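Local coordinates for protein Abbfa_003403 (Acinetobacter baumannii, PDB 4ZXH) that probably builds a peptide product as a four-domain nonribosomal peptide synthetase, activating a substrate as an adenylate, carrying it on phosphopantetheine, condensing it and releasing it, at residues 490-500 against 507-515; 769-777 against 785-794. All blocks are in the same frame, centred on the assembly; numbering follows the deposited sequence.

Contact 1 (490-500 against 507-515)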
loop_
_atom_site.group_PDB
_atom_site.type_symbol
_atom_site.label_atom_id
_atom_site.label_comp_id
_atom_site.label_asym_id
_atom_site.label_seq_id
_atom_site.Cartn_x
_atom_site.Cartn_y
_atom_site.Cartn_z
ATOM N N GLN A 490 -18.033 46.822 26.409
ATOM C CA GLN A 490 -16.773 47.117 25.730
ATOM C C GLN A 490 -16.798 48.464 25.010
ATOM O O GLN A 490 -15.806 49.183 25.001
ATOM C CB GLN A 490 -16.419 46.002 24.744
ATOM C CG GLN A 490 -16.139 44.668 25.424
ATOM C CD GLN A 490 -15.113 44.783 26.543
ATOM O OE1 GLN A 490 -14.101 45.483 26.418
ATOM N NE2 GLN A 490 -15.394 44.124 27.660
ATOM N N ILE A 491 -17.928 48.815 24.415
ATOM C CA ILE A 491 -18.067 50.144 23.825
ATOM C C ILE A 491 -17.952 51.260 24.880
ATOM O O ILE A 491 -17.188 52.211 24.702
ATOM C CB ILE A 491 -19.402 50.274 23.073
ATOM C CG1 ILE A 491 -19.357 49.417 21.803
ATOM C CG2 ILE A 491 -19.671 51.712 22.725
ATOM C CD1 ILE A 491 -20.633 49.417 21.010
ATOM N N ASP A 492 -18.683 51.132 25.985
ATOM C CA ASP A 492 -18.668 52.153 27.038
ATOM C C ASP A 492 -17.296 52.281 27.695
ATOM O O ASP A 492 -16.900 53.369 28.108
ATOM C CB ASP A 492 -19.728 51.847 28.104
ATOM C CG ASP A 492 -21.159 51.956 27.565
ATOM O OD1 ASP A 492 -21.382 52.704 26.581
ATOM O OD2 ASP A 492 -22.060 51.288 28.125
ATOM N N GLU A 493 -16.573 51.166 27.779
ATOM C CA GLU A 493 -15.270 51.137 28.442
ATOM C C GLU A 493 -14.104 51.477 27.516
ATOM O O GLU A 493 -13.238 52.277 27.871
ATOM C CB GLU A 493 -15.023 49.765 29.072
ATOM C CG GLU A 493 -15.881 49.482 30.286
ATOM C CD GLU A 493 -15.599 48.123 30.895
ATOM O OE1 GLU A 493 -14.767 47.373 30.332
ATOM O OE2 GLU A 493 -16.210 47.804 31.937
ATOM N N ARG A 494 -14.075 50.864 26.337
ATOM C CA ARG A 494 -12.951 51.050 25.419
ATOM C C ARG A 494 -12.916 52.447 24.784
ATOM O O ARG A 494 -11.872 52.879 24.297
ATOM C CB ARG A 494 -12.976 49.977 24.328
ATOM C CG ARG A 494 -12.726 48.565 24.856
ATOM C CD ARG A 494 -11.344 48.467 25.484
ATOM N NE ARG A 494 -10.295 48.631 24.481
ATOM C CZ ARG A 494 -9.052 49.012 24.755
ATOM N NH1 ARG A 494 -8.690 49.269 26.007
ATOM N NH2 ARG A 494 -8.170 49.134 23.771
ATOM N N GLY A 495 -14.054 53.143 24.795
ATOM C CA GLY A 495 -14.129 54.528 24.351
ATOM C C GLY A 495 -13.617 54.816 22.948
ATOM O O GLY A 495 -14.253 54.441 21.954
ATOM N N ASP A 496 -12.460 55.476 22.865
ATOM C CA ASP A 496 -11.918 55.928 21.582
ATOM C C ASP A 496 -10.805 55.025 21.037
ATOM O O ASP A 496 -10.228 55.296 19.979
ATOM C CB ASP A 496 -11.430 57.375 21.710
ATOM C CG ASP A 496 -12.585 58.374 21.712
ATOM O OD1 ASP A 496 -13.605 58.096 21.035
ATOM O OD2 ASP A 496 -12.490 59.420 22.394
ATOM N N ASN A 497 -10.522 53.939 21.750
ATOM C CA ASN A 497 -9.615 52.915 21.246
ATOM C C ASN A 497 -10.126 52.282 19.961
ATOM O O ASN A 497 -11.332 52.320 19.675
ATOM C CB ASN A 497 -9.403 51.825 22.293
ATOM C CG ASN A 497 -8.395 52.215 23.348
ATOM O OD1 ASN A 497 -8.728 52.301 24.529
ATOM N ND2 ASN A 497 -7.144 52.420 22.935
ATOM N N HIS A 498 -9.205 51.687 19.205
ATOM C CA HIS A 498 -9.538 51.036 17.941
ATOM C C HIS A 498 -10.426 49.807 18.128
ATOM O O HIS A 498 -10.274 49.056 19.086
ATOM C CB HIS A 498 -8.270 50.622 17.193
ATOM C CG HIS A 498 -7.307 51.743 16.954
ATOM N ND1 HIS A 498 -7.710 53.003 16.572
ATOM C CD2 HIS A 498 -5.955 51.777 17.012
ATOM C CE1 HIS A 498 -6.649 53.775 16.422
ATOM N NE2 HIS A 498 -5.573 53.056 16.683
ATOM N N ALA A 499 -11.342 49.609 17.187
ATOM C CA ALA A 499 -12.232 48.462 17.184
ATOM C C ALA A 499 -12.198 47.755 15.823
ATOM O O ALA A 499 -12.103 46.531 15.755
ATOM C CB ALA A 499 -13.642 48.894 17.523
ATOM N N LEU A 500 -12.275 48.529 14.744
ATOM C CA LEU A 500 -12.308 47.969 13.394
ATOM C C LEU A 500 -11.306 48.634 12.441
ATOM O O LEU A 500 -11.217 49.860 12.386
ATOM C CB LEU A 500 -13.723 48.086 12.827
ATOM C CG LEU A 500 -14.801 47.375 13.650
ATOM C CD1 LEU A 500 -16.194 47.830 13.246
ATOM C CD2 LEU A 500 -14.684 45.869 13.504
ATOM N N VAL A 507 -12.062 52.597 12.700
ATOM C CA VAL A 507 -13.264 52.907 13.476
ATOM C C VAL A 507 -13.057 52.654 14.962
ATOM O O VAL A 507 -12.726 51.541 15.346
ATOM C CB VAL A 507 -14.471 52.052 13.035
ATOM C CG1 VAL A 507 -15.676 52.348 13.905
ATOM C CG2 VAL A 507 -14.791 52.276 11.577
ATOM N N SER A 508 -13.269 53.663 15.802
ATOM C CA SER A 508 -13.155 53.466 17.246
ATOM C C SER A 508 -14.375 52.734 17.826
ATOM O O SER A 508 -15.401 52.601 17.159
ATOM C CB SER A 508 -12.986 54.808 17.950
ATOM O OG SER A 508 -14.186 55.553 17.890
ATOM N N TYR A 509 -14.268 52.278 19.072
ATOM C CA TYR A 509 -15.397 51.641 19.743
ATOM C C TYR A 509 -16.609 52.574 19.919
ATOM O O TYR A 509 -17.753 52.158 19.738
ATOM C CB TYR A 509 -14.964 51.103 21.103
ATOM C CG TYR A 509 -14.506 49.667 21.067
ATOM C CD1 TYR A 509 -15.421 48.632 21.191
ATOM C CD2 TYR A 509 -13.155 49.343 20.922
ATOM C CE1 TYR A 509 -15.021 47.320 21.160
ATOM C CE2 TYR A 509 -12.736 48.029 20.890
ATOM C CZ TYR A 509 -13.678 47.014 21.008
ATOM O OH TYR A 509 -13.291 45.685 20.975
ATOM N N ARG A 510 -16.356 53.824 20.284
ATOM C CA ARG A 510 -17.422 54.807 20.384
ATOM C C ARG A 510 -18.122 54.924 19.030
ATOM O O ARG A 510 -19.353 54.921 18.939
ATOM C CB ARG A 510 -16.859 56.161 20.823
ATOM C CG ARG A 510 -17.895 57.218 21.128
ATOM C CD ARG A 510 -17.233 58.576 21.371
ATOM N NE ARG A 510 -16.143 58.522 22.344
ATOM C CZ ARG A 510 -16.317 58.510 23.664
ATOM N NH1 ARG A 510 -17.543 58.530 24.174
ATOM N NH2 ARG A 510 -15.272 58.468 24.481
ATOM N N GLU A 511 -17.316 55.008 17.976
ATOM C CA GLU A 511 -17.829 55.163 16.623
ATOM C C GLU A 511 -18.627 53.938 16.199
ATOM O O GLU A 511 -19.607 54.049 15.471
ATOM C CB GLU A 511 -16.677 55.417 15.642
ATOM C CG GLU A 511 -16.191 56.851 15.642
ATOM C CD GLU A 511 -14.947 57.079 14.794
ATOM O OE1 GLU A 511 -14.199 56.104 14.530
ATOM O OE2 GLU A 511 -14.724 58.246 14.392
ATOM N N LEU A 512 -18.187 52.767 16.647
ATOM C CA LEU A 512 -18.874 51.519 16.348
ATOM C C LEU A 512 -20.273 51.528 16.944
ATOM O O LEU A 512 -21.237 51.137 16.286
ATOM C CB LEU A 512 -18.084 50.328 16.892
ATOM C CG LEU A 512 -18.793 48.969 16.952
ATOM C CD1 LEU A 512 -19.167 48.471 15.572
ATOM C CD2 LEU A 512 -17.929 47.940 17.674
ATOM N N GLY A 513 -20.370 51.977 18.195
ATOM C CA GLY A 513 -21.638 52.059 18.893
ATOM C C GLY A 513 -22.592 52.977 18.154
ATOM O O GLY A 513 -23.784 52.693 18.033
ATOM N N GLN A 514 -22.056 54.081 17.649
ATOM C CA GLN A 514 -22.837 55.014 16.858
ATOM C C GLN A 514 -23.371 54.383 15.566
ATOM O O GLN A 514 -24.511 54.649 15.176
ATOM C CB GLN A 514 -22.001 56.257 16.550
ATOM C CG GLN A 514 -21.936 57.232 17.710
ATOM C CD GLN A 514 -21.029 58.425 17.456
ATOM O OE1 GLN A 514 -20.135 58.392 16.600
ATOM N NE2 GLN A 514 -21.256 59.493 18.209
ATOM N N HIS A 515 -22.559 53.558 14.906
ATOM C CA HIS A 515 -23.011 52.833 13.717
ATOM C C HIS A 515 -24.039 51.739 14.031
ATOM O O HIS A 515 -24.960 51.544 13.239
ATOM C CB HIS A 515 -21.840 52.195 12.974
ATOM C CG HIS A 515 -21.067 53.148 12.120
ATOM N ND1 HIS A 515 -19.780 53.539 12.423
ATOM C CD2 HIS A 515 -21.395 53.784 10.970
ATOM C CE1 HIS A 515 -19.350 54.379 11.496
ATOM N NE2 HIS A 515 -20.310 54.545 10.604
#
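The ring of Tyr509 is wedged between Arg494 and Ala499, with CH-pi contacts on its two opposite faces. Ala499 CB stands 3.6 Å from the ring centroid, and Arg494 CB lies 3.8 Å from the Tyr509 centroid on the other face. Around this core the packing is aliphatic. Ile491 reaches beyond the ring, its CD1 coming to 3.5 Å from Gly513 CA, where Gly513 has no side chain, consistent with the close approach of the helices. Leu500 CD1 meets Leu512 CD1 at 3.8 Å, the two side chains crossing at about a right angle.

Backbone bonds set the register. Val507 O accepts from both Ala499 N (3.0 Å) and Leu500 N, the signature of a classic beta bulge, while Val507 N returns a bond to Leu500 O. Tyr509 N donates to Asn497 O (3.0 Å), and Arg510 N to Gly495 O (2.8 Å). The first turn of helix 509-525 is thus held by carbonyls of the turn after helix 483-494, and its start is closed by a capping box between Ser508 and Glu511.

One salt bridge completes the set: a chi1 of -173° swings the Arg510 chain away from its own N, and NE comes to 2.9 Å from Asp496 OD1. The NE comes from above the carboxylate, 39° out of its plane.

The axes of segments 490-494 and 509-515 run roughly antiparallel, 146° apart. Strand 498-501 continues the sheet through strand 687-690, Tyr509 OH bonds to Gly686 O just before that strand, and Leu500 and Leu512 lean on helix 543-553.

Contact 2 (769-777 against 785-794)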
loop_
_atom_site.group_PDB
_atom_site.type_symbol
_atom_site.label_atom_id
_atom_site.label_comp_id
_atom_site.label_asym_id
_atom_site.label_seq_id
_atom_site.Cartn_x
_atom_site.Cartn_y
_atom_site.Cartn_z
ATOM N N THR A 769 -23.781 25.135 15.068
ATOM C CA THR A 769 -23.229 26.484 15.304
ATOM C C THR A 769 -21.702 26.593 15.253
ATOM O O THR A 769 -21.021 26.432 16.265
ATOM C CB THR A 769 -23.708 27.060 16.635
ATOM O OG1 THR A 769 -25.130 26.925 16.712
ATOM C CG2 THR A 769 -23.349 28.528 16.738
ATOM N N VAL A 770 -21.207 26.901 14.051
ATOM C CA VAL A 770 -19.792 27.146 13.740
ATOM C C VAL A 770 -18.885 25.953 14.046
ATOM O O VAL A 770 -18.630 25.130 13.173
ATOM C CB VAL A 770 -19.247 28.388 14.475
ATOM C CG1 VAL A 770 -17.900 28.753 13.888
ATOM C CG2 VAL A 770 -20.209 29.576 14.338
ATOM N N TRP A 771 -18.386 25.858 15.270
ATOM C CA TRP A 771 -17.586 24.702 15.650
ATOM C C TRP A 771 -18.256 23.976 16.815
ATOM O O TRP A 771 -18.977 24.589 17.607
ATOM C CB TRP A 771 -16.161 25.110 16.039
ATOM C CG TRP A 771 -15.390 25.970 15.028
ATOM C CD1 TRP A 771 -14.823 27.195 15.265
ATOM C CD2 TRP A 771 -15.075 25.646 13.653
ATOM N NE1 TRP A 771 -14.184 27.653 14.125
ATOM C CE2 TRP A 771 -14.333 26.732 13.124
ATOM C CE3 TRP A 771 -15.362 24.557 12.817
ATOM C CZ2 TRP A 771 -13.872 26.755 11.799
ATOM C CZ3 TRP A 771 -14.899 24.583 11.496
ATOM C CH2 TRP A 771 -14.166 25.676 11.004
ATOM N N SER A 772 -18.004 22.673 16.923
ATOM C CA SER A 772 -18.543 21.867 18.017
ATOM C C SER A 772 -17.462 21.080 18.766
ATOM O O SER A 772 -17.676 20.671 19.909
ATOM C CB SER A 772 -19.612 20.901 17.504
ATOM O OG SER A 772 -20.881 21.531 17.419
ATOM N N SER A 773 -16.317 20.857 18.129
ATOM C CA SER A 773 -15.174 20.294 18.833
ATOM C C SER A 773 -13.900 21.010 18.416
ATOM O O SER A 773 -13.876 21.715 17.400
ATOM C CB SER A 773 -15.047 18.786 18.588
ATOM O OG SER A 773 -14.709 18.508 17.245
ATOM N N ALA A 774 -12.848 20.819 19.208
ATOM C CA ALA A 774 -11.613 21.569 19.041
ATOM C C ALA A 774 -10.416 20.838 19.653
ATOM O O ALA A 774 -10.442 20.450 20.816
ATOM C CB ALA A 774 -11.764 22.939 19.652
ATOM N N ALA A 775 -9.373 20.675 18.850
ATOM C CA ALA A 775 -8.163 19.962 19.227
ATOM C C ALA A 775 -6.931 20.886 19.256
ATOM O O ALA A 775 -6.589 21.497 18.242
ATOM C CB ALA A 775 -7.930 18.805 18.251
ATOM N N ARG A 776 -6.261 20.995 20.403
ATOM C CA ARG A 776 -4.964 21.672 20.434
ATOM C C ARG A 776 -3.919 20.726 19.841
ATOM O O ARG A 776 -3.502 19.754 20.481
ATOM C CB ARG A 776 -4.564 22.103 21.858
ATOM C CG ARG A 776 -3.312 23.006 21.914
ATOM C CD ARG A 776 -2.768 23.197 23.338
ATOM N NE ARG A 776 -3.704 23.899 24.218
ATOM C CZ ARG A 776 -3.697 25.215 24.437
ATOM N NH1 ARG A 776 -2.794 25.993 23.846
ATOM N NH2 ARG A 776 -4.596 25.763 25.251
ATOM N N ILE A 777 -3.512 21.009 18.610
ATOM C CA ILE A 777 -2.521 20.203 17.906
ATOM C C ILE A 777 -1.101 20.552 18.341
ATOM O O ILE A 777 -0.668 21.696 18.192
ATOM C CB ILE A 777 -2.622 20.390 16.381
ATOM C CG1 ILE A 777 -4.033 20.036 15.882
ATOM C CG2 ILE A 777 -1.546 19.569 15.674
ATOM C CD1 ILE A 777 -4.553 18.690 16.369
ATOM N N LEU A 785 -10.463 14.990 16.089
ATOM C CA LEU A 785 -11.487 16.030 16.203
ATOM C C LEU A 785 -11.425 16.743 17.549
ATOM O O LEU A 785 -12.090 17.757 17.750
ATOM C CB LEU A 785 -12.879 15.442 15.987
ATOM C CG LEU A 785 -13.092 14.811 14.610
ATOM C CD1 LEU A 785 -14.460 14.151 14.503
ATOM C CD2 LEU A 785 -12.928 15.842 13.541
ATOM N N GLY A 786 -10.621 16.223 18.466
ATOM C CA GLY A 786 -10.385 16.914 19.716
ATOM C C GLY A 786 -11.520 16.903 20.717
ATOM O O GLY A 786 -12.364 16.011 20.720
ATOM N N GLU A 787 -11.524 17.917 21.576
ATOM C CA GLU A 787 -12.458 18.026 22.685
ATOM C C GLU A 787 -13.739 18.759 22.284
ATOM O O GLU A 787 -13.691 19.752 21.558
ATOM C CB GLU A 787 -11.785 18.762 23.840
ATOM C CG GLU A 787 -10.598 18.036 24.469
ATOM C CD GLU A 787 -9.945 18.857 25.582
ATOM O OE1 GLU A 787 -9.652 20.053 25.343
ATOM O OE2 GLU A 787 -9.730 18.317 26.691
ATOM N N PRO A 788 -14.892 18.280 22.771
ATOM C CA PRO A 788 -16.189 18.948 22.556
ATOM C C PRO A 788 -16.283 20.276 23.303
ATOM O O PRO A 788 -15.783 20.385 24.424
ATOM C CB PRO A 788 -17.213 17.955 23.131
ATOM C CG PRO A 788 -16.451 16.687 23.423
ATOM C CD PRO A 788 -15.016 17.066 23.595
ATOM N N LEU A 789 -16.930 21.262 22.695
ATOM C CA LEU A 789 -17.168 22.556 23.338
ATOM C C LEU A 789 -18.191 22.459 24.470
ATOM O O LEU A 789 -18.729 21.382 24.738
ATOM C CB LEU A 789 -17.655 23.575 22.316
ATOM C CG LEU A 789 -16.625 24.404 21.572
ATOM C CD1 LEU A 789 -15.647 23.497 20.880
ATOM C CD2 LEU A 789 -17.359 25.257 20.558
ATOM N N ALA A 790 -18.482 23.595 25.107
ATOM C CA ALA A 790 -19.337 23.606 26.292
ATOM C C ALA A 790 -20.774 23.254 25.938
ATOM O O ALA A 790 -21.329 23.775 24.970
ATOM C CB ALA A 790 -19.274 24.945 26.974
ATOM N N ASN A 791 -21.353 22.351 26.721
ATOM C CA ASN A 791 -22.729 21.911 26.537
ATOM C C ASN A 791 -22.939 21.268 25.172
ATOM O O ASN A 791 -23.975 21.433 24.524
ATOM C CB ASN A 791 -23.679 23.086 26.746
ATOM C CG ASN A 791 -23.327 23.875 27.980
ATOM O OD1 ASN A 791 -23.546 23.418 29.103
ATOM N ND2 ASN A 791 -22.759 25.057 27.782
ATOM N N THR A 792 -21.923 20.535 24.749
ATOM C CA THR A 792 -21.953 19.795 23.505
ATOM C C THR A 792 -21.675 18.329 23.839
ATOM O O THR A 792 -20.834 18.022 24.696
ATOM C CB THR A 792 -20.906 20.334 22.500
ATOM O OG1 THR A 792 -21.087 21.749 22.304
ATOM C CG2 THR A 792 -21.037 19.615 21.164
ATOM N N GLN A 793 -22.398 17.415 23.207
ATOM C CA GLN A 793 -22.084 16.009 23.400
ATOM C C GLN A 793 -21.876 15.340 22.058
ATOM O O GLN A 793 -22.602 15.606 21.093
ATOM C CB GLN A 793 -23.173 15.296 24.201
ATOM C CG GLN A 793 -23.504 15.976 25.527
ATOM C CD GLN A 793 -24.588 17.025 25.382
ATOM O OE1 GLN A 793 -25.648 16.757 24.802
ATOM N NE2 GLN A 793 -24.321 18.235 25.878
ATOM N N LEU A 794 -20.862 14.485 21.994
ATOM C CA LEU A 794 -20.568 13.756 20.780
ATOM C C LEU A 794 -20.903 12.287 20.980
ATOM O O LEU A 794 -20.566 11.709 22.008
ATOM C CB LEU A 794 -19.100 13.932 20.394
ATOM C CG LEU A 794 -18.632 15.388 20.361
ATOM C CD1 LEU A 794 -17.218 15.481 19.825
ATOM C CD2 LEU A 794 -19.572 16.216 19.531
#
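Ser773 turns its hydroxyl across the hairpin onto the backbone of Leu785: OG donates to Leu785 O at 2.8 Å. A chi1 of 68°, placing OG between the backbone N and the carbonyl carbon, gives it this direction, and the bond arrives tilted 30° from the carbonyl plane. Leu794 CD1 touches the same serine at its CB, 4.1 Å away.

Leu789 spreads its two branches along the backbone from Trp771 to Ala774. CD2 rests 3.4 Å from Trp771 O, whereas CD1 extends to Ala774 CB at 4.1 Å. Thr792 presents its methyl, not its hydroxyl, to Ser772: CG2 is 4.1 Å from Ser772 CB. Farther along, Ala775 CB faces Gly786 CA at 3.4 Å; Gly786 has no side chain, consistent with so close an approach.

The backbone evidence for an antiparallel pair is the reciprocal bonding of Ala774 and Glu787, with Ala774 N to Glu787 O at 2.7 Å and Glu787 N to Ala774 O. Leu789 N also donates to Ser772 O (2.9 Å, 171° at the hydrogen), approaching from above the carbonyl plane.

On its other side strand 773-777 pairs with strand 756-763, where Ser772 and Ser773 both face Tyr763 in a classic beta bulge. Helix 641-655 packs on Leu789, and strand 809-816 meets Ser772, Thr792 and Leu794. From strand 787-788 the chain turns into strand 792-797, which pairs with 809-816, so the hairpin leads from one sheet of the adenylation domain into the next.

How the contacts relate
From the N terminus, contact 1 closes first, a hairpin whose short connection lies between residues 500 and 507. Contact 2 closes a second, between 777 and 785, more than 250 residues later. The two loops are in series, neither enclosing nor crossing the other. Both belong to one mixed sheet of the adenylation domain and finish its two ends: 507-508 is the outermost strand at one edge, 787-788 at the other. Strands 687-690, 662-665, 713-716, 735-740 and 756-763 lie between the hairpins. Accordingly the contacts do not touch; their centres are 31 Å apart and their nearest atoms about 17 Å. Contact 1 ties the sheet to flanking helices, contact 2 to the antiparallel sheet containing 792-797.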